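Local atomic coordinates of isatin hydrolase (Ralstonia solanacearum, PDB entry 5NMP), a protein that hydrolyses isatin as a manganese-binding enzyme of the putative cyclase family, to which arylformamidase activity is also generally assigned. Residues A144-S155 and R189-T198; L236-A246 and P257-E265. All blocks are in the same frame, centred on the assembly; numbering follows the deposited sequence.

Interaction 1. Residues A144-S155 and R189-T198; sequences AGAWVLFRTDWS and RNVHGFGVET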
loop_
_atom_site.group_PDB
_atom_site.type_symbol
_atom_site.label_atom_id
_atom_site.label_comp_id
_atom_site.label_asym_id
_atom_site.label_seq_id
_atom_site.Cartn_x
_atom_site.Cartn_y
_atom_site.Cartn_z
ATOM N N ALA A 144 -19.612 9.946 10.304
ATOM C CA ALA A 144 -19.946 9.148 9.134
ATOM C C ALA A 144 -18.782 9.126 8.154
ATOM O O ALA A 144 -18.166 10.158 7.890
ATOM C CB ALA A 144 -21.200 9.684 8.462
ATOM N N GLY A 145 -18.483 7.946 7.622
ATOM C CA GLY A 145 -17.400 7.788 6.668
ATOM C C GLY A 145 -16.062 7.516 7.328
ATOM O O GLY A 145 -15.013 7.635 6.696
ATOM N N ALA A 146 -16.096 7.141 8.602
ATOM C CA ALA A 146 -14.874 6.892 9.357
ATOM C C ALA A 146 -14.670 5.410 9.636
ATOM O O ALA A 146 -15.635 4.659 9.776
ATOM C CB ALA A 146 -14.897 7.669 10.665
ATOM N N TRP A 147 -13.409 4.993 9.710
ATOM C CA TRP A 147 -13.080 3.659 10.200
ATOM C C TRP A 147 -13.429 3.542 11.676
ATOM O O TRP A 147 -13.272 4.495 12.440
ATOM C CB TRP A 147 -11.592 3.338 10.022
ATOM C CG TRP A 147 -11.160 3.024 8.629
ATOM C CD1 TRP A 147 -10.527 3.862 7.761
ATOM C CD2 TRP A 147 -11.298 1.770 7.948
ATOM N NE1 TRP A 147 -10.273 3.215 6.577
ATOM C CE2 TRP A 147 -10.738 1.929 6.666
ATOM C CE3 TRP A 147 -11.848 0.532 8.297
ATOM C CZ2 TRP A 147 -10.711 0.898 5.729
ATOM C CZ3 TRP A 147 -11.820 -0.491 7.365
ATOM C CH2 TRP A 147 -11.257 -0.301 6.097
ATOM N N VAL A 148 -13.894 2.368 12.076
ATOM C CA VAL A 148 -14.010 2.049 13.489
ATOM C C VAL A 148 -12.937 1.024 13.838
ATOM O O VAL A 148 -13.052 -0.151 13.489
ATOM C CB VAL A 148 -15.402 1.504 13.846
ATOM C CG1 VAL A 148 -15.461 1.121 15.319
ATOM C CG2 VAL A 148 -16.464 2.533 13.521
ATOM N N LEU A 149 -11.884 1.480 14.508
ATOM C CA LEU A 149 -10.774 0.601 14.863
ATOM C C LEU A 149 -10.964 0.014 16.262
ATOM O O LEU A 149 -10.965 0.734 17.263
ATOM C CB LEU A 149 -9.442 1.352 14.763
ATOM C CG LEU A 149 -9.148 1.944 13.380
ATOM C CD1 LEU A 149 -7.759 2.556 13.320
ATOM C CD2 LEU A 149 -9.321 0.897 12.286
ATOM N N PHE A 150 -11.133 -1.303 16.308
ATOM C CA PHE A 150 -11.385 -2.038 17.542
ATOM C C PHE A 150 -10.071 -2.432 18.219
ATOM O O PHE A 150 -9.467 -3.444 17.866
ATOM C CB PHE A 150 -12.227 -3.282 17.229
ATOM C CG PHE A 150 -12.752 -3.999 18.442
ATOM C CD1 PHE A 150 -12.888 -3.347 19.658
ATOM C CD2 PHE A 150 -13.116 -5.336 18.359
ATOM C CE1 PHE A 150 -13.376 -4.017 20.769
ATOM C CE2 PHE A 150 -13.602 -6.012 19.466
ATOM C CZ PHE A 150 -13.734 -5.352 20.674
ATOM N N ARG A 151 -9.631 -1.635 19.189
ATOM C CA ARG A 151 -8.393 -1.931 19.908
ATOM C C ARG A 151 -8.599 -2.968 21.008
ATOM O O ARG A 151 -9.426 -2.782 21.902
ATOM C CB ARG A 151 -7.797 -0.666 20.522
ATOM C CG ARG A 151 -6.551 -0.958 21.329
ATOM C CD ARG A 151 -6.097 0.215 22.167
ATOM N NE ARG A 151 -5.029 -0.197 23.071
ATOM C CZ ARG A 151 -4.638 0.493 24.136
ATOM N NH1 ARG A 151 -5.227 1.642 24.440
ATOM N NH2 ARG A 151 -3.659 0.027 24.901
ATOM N N THR A 152 -7.827 -4.049 20.949
ATOM C CA THR A 152 -7.957 -5.145 21.901
ATOM C C THR A 152 -6.614 -5.597 22.470
ATOM O O THR A 152 -6.569 -6.483 23.322
ATOM C CB THR A 152 -8.632 -6.362 21.251
ATOM O OG1 THR A 152 -7.886 -6.748 20.090
ATOM C CG2 THR A 152 -10.064 -6.035 20.846
ATOM N N ASP A 153 -5.530 -4.990 21.989
ATOM C CA ASP A 153 -4.159 -5.392 22.332
ATOM C C ASP A 153 -3.865 -6.842 21.942
ATOM O O ASP A 153 -2.912 -7.447 22.433
ATOM C CB ASP A 153 -3.882 -5.188 23.828
ATOM C CG ASP A 153 -3.461 -3.766 24.156
ATOM O OD1 ASP A 153 -3.586 -2.884 23.278
ATOM O OD2 ASP A 153 -3.010 -3.527 25.298
ATOM N N TRP A 154 -4.675 -7.387 21.041
ATOM C CA TRP A 154 -4.514 -8.762 20.581
ATOM C C TRP A 154 -3.236 -8.940 19.764
ATOM O O TRP A 154 -2.698 -10.043 19.668
ATOM C CB TRP A 154 -5.727 -9.184 19.749
ATOM C CG TRP A 154 -5.880 -10.661 19.613
ATOM C CD1 TRP A 154 -5.365 -11.453 18.628
ATOM C CD2 TRP A 154 -6.603 -11.530 20.491
ATOM N NE1 TRP A 154 -5.722 -12.765 18.840
ATOM C CE2 TRP A 154 -6.484 -12.837 19.977
ATOM C CE3 TRP A 154 -7.341 -11.329 21.661
ATOM C CZ2 TRP A 154 -7.075 -13.941 20.596
ATOM C CZ3 TRP A 154 -7.927 -12.425 22.274
ATOM C CH2 TRP A 154 -7.791 -13.713 21.739
ATOM N N SER A 155 -2.754 -7.846 19.182
ATOM C CA SER A 155 -1.554 -7.868 18.351
ATOM C C SER A 155 -0.305 -8.304 19.118
ATOM O O SER A 155 0.697 -8.684 18.513
ATOM C CB SER A 155 -1.319 -6.487 17.734
ATOM O OG SER A 155 -1.235 -5.491 18.740
ATOM N N ARG A 189 -24.786 5.216 12.123
ATOM C CA ARG A 189 -23.556 6.002 12.126
ATOM C C ARG A 189 -22.859 6.057 10.767
ATOM O O ARG A 189 -21.972 6.890 10.561
ATOM C CB ARG A 189 -22.592 5.456 13.179
ATOM C CG ARG A 189 -23.042 5.720 14.606
ATOM C CD ARG A 189 -23.186 7.209 14.858
ATOM N NE ARG A 189 -23.568 7.504 16.236
ATOM C CZ ARG A 189 -24.815 7.726 16.637
ATOM N NH1 ARG A 189 -25.812 7.690 15.764
ATOM N NH2 ARG A 189 -25.066 7.989 17.911
ATOM N N ASN A 190 -23.263 5.174 9.856
ATOM C CA ASN A 190 -22.782 5.198 8.475
ATOM C C ASN A 190 -21.257 5.146 8.393
ATOM O O ASN A 190 -20.626 5.946 7.699
ATOM C CB ASN A 190 -23.316 6.445 7.760
ATOM C CG ASN A 190 -23.223 6.346 6.251
ATOM O OD1 ASN A 190 -23.014 5.269 5.695
ATOM N ND2 ASN A 190 -23.387 7.476 5.578
ATOM N N VAL A 191 -20.671 4.198 9.115
ATOM C CA VAL A 191 -19.222 4.079 9.187
ATOM C C VAL A 191 -18.630 3.590 7.866
ATOM O O VAL A 191 -19.329 3.025 7.022
ATOM C CB VAL A 191 -18.795 3.126 10.318
ATOM C CG1 VAL A 191 -19.345 3.612 11.647
ATOM C CG2 VAL A 191 -19.265 1.711 10.028
ATOM N N HIS A 192 -17.333 3.820 7.702
ATOM C CA HIS A 192 -16.608 3.451 6.494
ATOM C C HIS A 192 -16.279 1.964 6.493
ATOM O O HIS A 192 -16.353 1.296 5.460
ATOM C CB HIS A 192 -15.326 4.282 6.390
ATOM C CG HIS A 192 -14.554 4.070 5.126
ATOM N ND1 HIS A 192 -15.039 4.431 3.888
ATOM C CD2 HIS A 192 -13.319 3.559 4.911
ATOM C CE1 HIS A 192 -14.140 4.142 2.964
ATOM N NE2 HIS A 192 -13.086 3.612 3.559
ATOM N N GLY A 193 -15.924 1.451 7.664
ATOM C CA GLY A 193 -15.455 0.086 7.779
ATOM C C GLY A 193 -15.139 -0.313 9.205
ATOM O O GLY A 193 -15.305 0.477 10.130
ATOM N N PHE A 194 -14.669 -1.543 9.377
ATOM C CA PHE A 194 -14.336 -2.071 10.698
ATOM C C PHE A 194 -12.915 -2.648 10.700
ATOM O O PHE A 194 -12.561 -3.441 9.829
ATOM C CB PHE A 194 -15.363 -3.136 11.105
ATOM C CG PHE A 194 -15.402 -3.415 12.579
ATOM C CD1 PHE A 194 -15.062 -4.664 13.070
ATOM C CD2 PHE A 194 -15.781 -2.428 13.474
ATOM C CE1 PHE A 194 -15.097 -4.924 14.433
ATOM C CE2 PHE A 194 -15.819 -2.679 14.838
ATOM C CZ PHE A 194 -15.476 -3.929 15.318
ATOM N N GLY A 195 -12.099 -2.243 11.669
ATOM C CA GLY A 195 -10.714 -2.693 11.734
ATOM C C GLY A 195 -10.361 -3.370 13.047
ATOM O O GLY A 195 -10.724 -2.888 14.121
ATOM N N VAL A 196 -9.646 -4.488 12.968
ATOM C CA VAL A 196 -9.331 -5.279 14.156
ATOM C C VAL A 196 -7.848 -5.655 14.252
ATOM O O VAL A 196 -7.082 -5.451 13.312
ATOM C CB VAL A 196 -10.174 -6.570 14.195
ATOM C CG1 VAL A 196 -11.655 -6.236 14.266
ATOM C CG2 VAL A 196 -9.878 -7.434 12.977
ATOM N N GLU A 197 -7.450 -6.206 15.395
ATOM C CA GLU A 197 -6.088 -6.699 15.585
ATOM C C GLU A 197 -6.025 -8.214 15.410
ATOM O O GLU A 197 -4.945 -8.802 15.362
ATOM C CB GLU A 197 -5.560 -6.324 16.969
ATOM C CG GLU A 197 -5.634 -4.845 17.297
ATOM C CD GLU A 197 -4.966 -4.508 18.619
ATOM O OE1 GLU A 197 -5.461 -3.604 19.320
ATOM O OE2 GLU A 197 -3.943 -5.144 18.954
ATOM N N THR A 198 -7.193 -8.840 15.324
ATOM C CA THR A 198 -7.281 -10.286 15.177
ATOM C C THR A 198 -7.262 -10.702 13.710
ATOM O O THR A 198 -7.228 -9.857 12.817
ATOM C CB THR A 198 -8.558 -10.842 15.840
ATOM O OG1 THR A 198 -9.692 -10.083 15.404
ATOM C CG2 THR A 198 -8.460 -10.759 17.351
HETATM O O HOH W 1 -9.013 -5.839 17.689
#
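Glu197 reaches across to the turn after strand 147-151 and takes four hydrogen bonds on its carboxylate. OE1 accepts from the backbone N of Thr152 (2.9 Å) and from that of Asp153 (3.0 Å), both above the same face of the carboxylate plane. OE2 accepts from Ser155 N and from Ser155 OG, the latter at 2.7 Å. These two arrive on the anti side, from opposite faces of the plane. The chain of Glu197 is extended beyond CG (chi2 -174°), which brings the carboxylate to the backbone N-H groups of the turn. Four donors probably stabilise its negative charge and limit its rotation. A water accepts from Glu197 N and bonds to Thr152 OG1.

The backbones pair as parallel strands. Val148 N bonds to Gly193 O, Gly195 N to Val148 O, and Phe150 N to Gly195 O. Before the strands, Gly145 N bonds to Asn190 O and His192 N to Ala146 O.

Aromatic contacts flank the ladder. The edge of His192 meets one face of the Trp147 indole, planes at 83°, with His192 CD2 3.5 Å from Trp147 NE1. Trp147 CE3 and CZ3 also pack on the backbone of Gly193 and on Phe194 N. Thr198 CG2 sits over the five-membered ring of Trp154 in a CH-pi contact, 3.4 Å from the centroid. On the other face of the sheet from Trp147, Val148 CG2 meets Val191 CG1 at 3.6 Å, and Val148 CG1 touches Phe194 CE2.

Both strands lie inside the mixed sheet. Strand 107-114 hydrogen-bonds to strand 147-151 on its other edge, and strand 225-228 follows strand 193-195. Helix 179-187 covers Val191 and Phe194, while helix 116-119 packs against Thr152 and Trp154.

Interaction 2. Residues L236-A246 and P257-E265; sequences LPPRGAFILAA and PLRVLALVE
Phe242 pairs with Leu263 and Leu244 with Leu261 as antiparallel hydrogen-bonded pairs, with Ile243 and Ala262 a non-hydrogen-bonded pair between them, and the strand axes run at 147°. Each hydrogen-bonded pair closes with two bonds. Leu263 N to Phe242 O is 2.7 Å and nearly straight at 172°. Past this ladder a water accepts from Ala246 N and donates to Arg259 O, extending the bridging between the backbones.

Ile243 and Ala262 share one face. With CG1 anti to the carbonyl carbon (chi1 -55°) and the chain bent again at chi2, Ile243 CD1 reaches the methyl of Ala262 at 3.7 Å. Leu236 CD2 comes to the same methyl and also touches Val264 CG2 at 3.8 Å. CD of the Pro237 ring touches CG1 of Val264. Further along, Ile243 CG2 meets Val260 CG1, and Leu258 CD1 packs on the backbone of Ala245, 3.5 Å from its C.

Phe242, Leu244, Leu261 and Leu263 share the other face, where Leu244 and Leu263 bury much of the surface. CB of Phe242 meets CB of Leu263 at 4.1 Å, and the Phe242 side chain turns from the pair and packs on Leu18 of the second subunit. Arg259 forms a salt bridge with Asp27 and bonds to Pro247 O and Val98 O of the second subunit.

The motif is an antiparallel strand pair within a mixed sheet. Strand 24-27 flanks strand 261-264 and strand 107-114 flanks strand 239-244. One end lies near the metal site, since the side chain of Leu258 is about 5 Å from that of the manganese ligand His80.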
loop_
_atom_site.group_PDB
_atom_site.type_symbol
_atom_site.label_atom_id
_atom_site.label_comp_id
_atom_site.label_asym_id
_atom_site.label_seq_id
_atom_site.Cartn_x
_atom_site.Cartn_y
_atom_site.Cartn_z
ATOM N N LEU A 236 -2.675 5.617 18.954
ATOM C CA LEU A 236 -3.639 6.481 18.286
ATOM C C LEU A 236 -4.590 7.132 19.282
ATOM O O LEU A 236 -4.951 6.527 20.290
ATOM C CB LEU A 236 -4.436 5.690 17.250
ATOM C CG LEU A 236 -3.631 5.054 16.118
ATOM C CD1 LEU A 236 -4.569 4.510 15.046
ATOM C CD2 LEU A 236 -2.649 6.053 15.529
ATOM N N PRO A 237 -5.001 8.375 18.997
ATOM C CA PRO A 237 -6.008 9.069 19.800
ATOM C C PRO A 237 -7.388 8.458 19.580
ATOM O O PRO A 237 -7.573 7.747 18.593
ATOM C CB PRO A 237 -5.948 10.501 19.267
ATOM C CG PRO A 237 -5.531 10.335 17.851
ATOM C CD PRO A 237 -4.554 9.191 17.853
ATOM N N PRO A 238 -8.341 8.720 20.489
ATOM C CA PRO A 238 -9.712 8.230 20.306
ATOM C C PRO A 238 -10.309 8.693 18.983
ATOM O O PRO A 238 -11.027 7.935 18.330
ATOM C CB PRO A 238 -10.465 8.841 21.491
ATOM C CG PRO A 238 -9.420 9.060 22.520
ATOM C CD PRO A 238 -8.176 9.426 21.771
ATOM N N ARG A 239 -10.002 9.926 18.593
ATOM C CA ARG A 239 -10.489 10.472 17.332
ATOM C C ARG A 239 -9.522 11.507 16.755
ATOM O O ARG A 239 -8.751 12.130 17.486
ATOM C CB ARG A 239 -11.877 11.086 17.520
ATOM C CG ARG A 239 -11.917 12.244 18.496
ATOM C CD ARG A 239 -13.345 12.687 18.723
ATOM N NE ARG A 239 -14.070 12.810 17.464
ATOM C CZ ARG A 239 -15.391 12.720 17.350
ATOM N NH1 ARG A 239 -15.965 12.844 16.161
ATOM N NH2 ARG A 239 -16.136 12.500 18.424
ATOM N N GLY A 240 -9.563 11.679 15.439
ATOM C CA GLY A 240 -8.738 12.675 14.782
ATOM C C GLY A 240 -7.673 12.087 13.878
ATOM O O GLY A 240 -7.100 12.793 13.049
ATOM N N ALA A 241 -7.401 10.796 14.039
ATOM C CA ALA A 241 -6.405 10.123 13.215
ATOM C C ALA A 241 -6.916 9.938 11.792
ATOM O O ALA A 241 -8.121 9.840 11.560
ATOM C CB ALA A 241 -6.027 8.786 13.821
ATOM N N PHE A 242 -5.989 9.890 10.843
ATOM C CA PHE A 242 -6.332 9.739 9.435
ATOM C C PHE A 242 -5.625 8.515 8.861
ATOM O O PHE A 242 -4.409 8.374 8.996
ATOM C CB PHE A 242 -5.954 11.002 8.657
ATOM C CG PHE A 242 -6.625 11.113 7.322
ATOM C CD1 PHE A 242 -7.886 11.672 7.214
ATOM C CD2 PHE A 242 -5.998 10.656 6.174
ATOM C CE1 PHE A 242 -8.509 11.773 5.991
ATOM C CE2 PHE A 242 -6.616 10.752 4.944
ATOM C CZ PHE A 242 -7.874 11.312 4.852
ATOM N N ILE A 243 -6.381 7.626 8.226
ATOM C CA ILE A 243 -5.822 6.347 7.805
ATOM C C ILE A 243 -5.497 6.272 6.316
ATOM O O ILE A 243 -6.327 6.595 5.466
ATOM C CB ILE A 243 -6.773 5.191 8.148
ATOM C CG1 ILE A 243 -7.112 5.208 9.640
ATOM C CG2 ILE A 243 -6.157 3.856 7.751
ATOM C CD1 ILE A 243 -5.906 5.146 10.545
ATOM N N LEU A 244 -4.277 5.842 6.013
ATOM C CA LEU A 244 -3.893 5.516 4.647
ATOM C C LEU A 244 -3.924 4.002 4.476
ATOM O O LEU A 244 -3.067 3.293 5.003
ATOM C CB LEU A 244 -2.501 6.065 4.317
ATOM C CG LEU A 244 -2.223 7.529 4.673
ATOM C CD1 LEU A 244 -0.803 7.915 4.290
ATOM C CD2 LEU A 244 -3.229 8.463 4.016
ATOM N N ALA A 245 -4.923 3.502 3.755
ATOM C CA ALA A 245 -5.065 2.063 3.560
ATOM C C ALA A 245 -5.406 1.730 2.115
ATOM O O ALA A 245 -6.572 1.544 1.769
ATOM C CB ALA A 245 -6.126 1.502 4.498
ATOM N N ALA A 246 -4.379 1.648 1.277
ATOM C CA ALA A 246 -4.563 1.335 -0.134
ATOM C C ALA A 246 -4.078 -0.079 -0.453
ATOM O O ALA A 246 -2.896 -0.392 -0.285
ATOM C CB ALA A 246 -3.841 2.354 -0.998
ATOM N N PRO A 257 -3.013 -7.983 1.238
ATOM C CA PRO A 257 -2.180 -7.392 2.285
ATOM C C PRO A 257 -1.813 -5.970 1.884
ATOM O O PRO A 257 -1.764 -5.670 0.692
ATOM C CB PRO A 257 -0.955 -8.308 2.332
ATOM C CG PRO A 257 -0.961 -9.034 1.031
ATOM C CD PRO A 257 -2.393 -9.172 0.633
ATOM N N LEU A 258 -1.583 -5.102 2.860
ATOM C CA LEU A 258 -1.279 -3.713 2.562
ATOM C C LEU A 258 -0.527 -3.051 3.703
ATOM O O LEU A 258 -0.466 -3.575 4.812
ATOM C CB LEU A 258 -2.561 -2.929 2.259
ATOM C CG LEU A 258 -3.433 -2.451 3.427
ATOM C CD1 LEU A 258 -4.551 -1.548 2.921
ATOM C CD2 LEU A 258 -4.009 -3.616 4.214
ATOM N N ARG A 259 0.049 -1.892 3.416
ATOM C CA ARG A 259 0.736 -1.105 4.425
ATOM C C ARG A 259 -0.218 -0.064 4.996
ATOM O O ARG A 259 -0.462 0.969 4.375
ATOM C CB ARG A 259 1.971 -0.429 3.826
ATOM C CG ARG A 259 2.974 0.069 4.850
ATOM C CD ARG A 259 3.529 -1.083 5.661
ATOM N NE ARG A 259 4.547 -0.648 6.608
ATOM C CZ ARG A 259 5.855 -0.717 6.380
ATOM N NH1 ARG A 259 6.303 -1.205 5.230
ATOM N NH2 ARG A 259 6.714 -0.303 7.301
ATOM N N VAL A 260 -0.765 -0.343 6.173
ATOM C CA VAL A 260 -1.695 0.580 6.815
ATOM C C VAL A 260 -0.951 1.629 7.634
ATOM O O VAL A 260 -0.167 1.294 8.523
ATOM C CB VAL A 260 -2.688 -0.157 7.732
ATOM C CG1 VAL A 260 -3.670 0.829 8.346
ATOM C CG2 VAL A 260 -3.425 -1.237 6.959
ATOM N N LEU A 261 -1.205 2.898 7.332
ATOM C CA LEU A 261 -0.562 4.001 8.036
ATOM C C LEU A 261 -1.590 4.935 8.661
ATOM O O LEU A 261 -2.692 5.099 8.141
ATOM C CB LEU A 261 0.344 4.794 7.092
ATOM C CG LEU A 261 1.484 4.045 6.403
ATOM C CD1 LEU A 261 2.271 4.996 5.517
ATOM C CD2 LEU A 261 2.391 3.380 7.427
ATOM N N ALA A 262 -1.214 5.553 9.774
ATOM C CA ALA A 262 -2.073 6.527 10.433
ATOM C C ALA A 262 -1.370 7.876 10.557
ATOM O O ALA A 262 -0.218 7.947 10.984
ATOM C CB ALA A 262 -2.487 6.022 11.798
ATOM N N LEU A 263 -2.061 8.942 10.168
ATOM C CA LEU A 263 -1.558 10.291 10.385
ATOM C C LEU A 263 -2.151 10.840 11.678
ATOM O O LEU A 263 -3.355 10.737 11.912
ATOM C CB LEU A 263 -1.897 11.208 9.208
ATOM C CG LEU A 263 -1.378 10.837 7.814
ATOM C CD1 LEU A 263 -1.648 11.969 6.837
ATOM C CD2 LEU A 263 0.103 10.499 7.839
ATOM N N VAL A 264 -1.299 11.407 12.525
ATOM C CA VAL A 264 -1.744 11.923 13.811
ATOM C C VAL A 264 -1.288 13.366 13.998
ATOM O O VAL A 264 -0.120 13.690 13.789
ATOM C CB VAL A 264 -1.223 11.055 14.975
ATOM C CG1 VAL A 264 -1.636 11.648 16.308
ATOM C CG2 VAL A 264 -1.739 9.635 14.845
ATOM N N GLU A 265 -2.220 14.230 14.383
ATOM C CA GLU A 265 -1.931 15.646 14.558
ATOM C C GLU A 265 -2.308 16.113 15.958
ATOM O O GLU A 265 -1.491 16.066 16.877
ATOM C CB GLU A 265 -2.673 16.473 13.506
ATOM C CG GLU A 265 -2.397 17.965 13.574
ATOM C CD GLU A 265 -3.143 18.742 12.506
ATOM O OE1 GLU A 265 -3.946 18.125 11.774
ATOM O OE2 GLU A 265 -2.925 19.968 12.399
HETATM O O HOH W 2 -1.832 1.955 2.140
#

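Overall arrangement
Interactions 1 and 2 belong to one mixed sheet, with strand 107-114 between them. Their centres are 11 Å apart. They meet through side chains: Trp147 CD1 is 4.0 Å from Ile243 CB, and Leu149 packs on Leu236 and Ile243. Both contacts are largely buried. Interaction 1 is parallel and lies wholly within its own subunit. It combines the ladder with a polar network around a glutamate and with aromatic packing. Interaction 2 is antiparallel and mainly aliphatic, and it lies near one margin of the sheet, where the second subunit joins in. Each approaches the metal site at one end, through Val196 in interaction 1 and Leu258 in interaction 2.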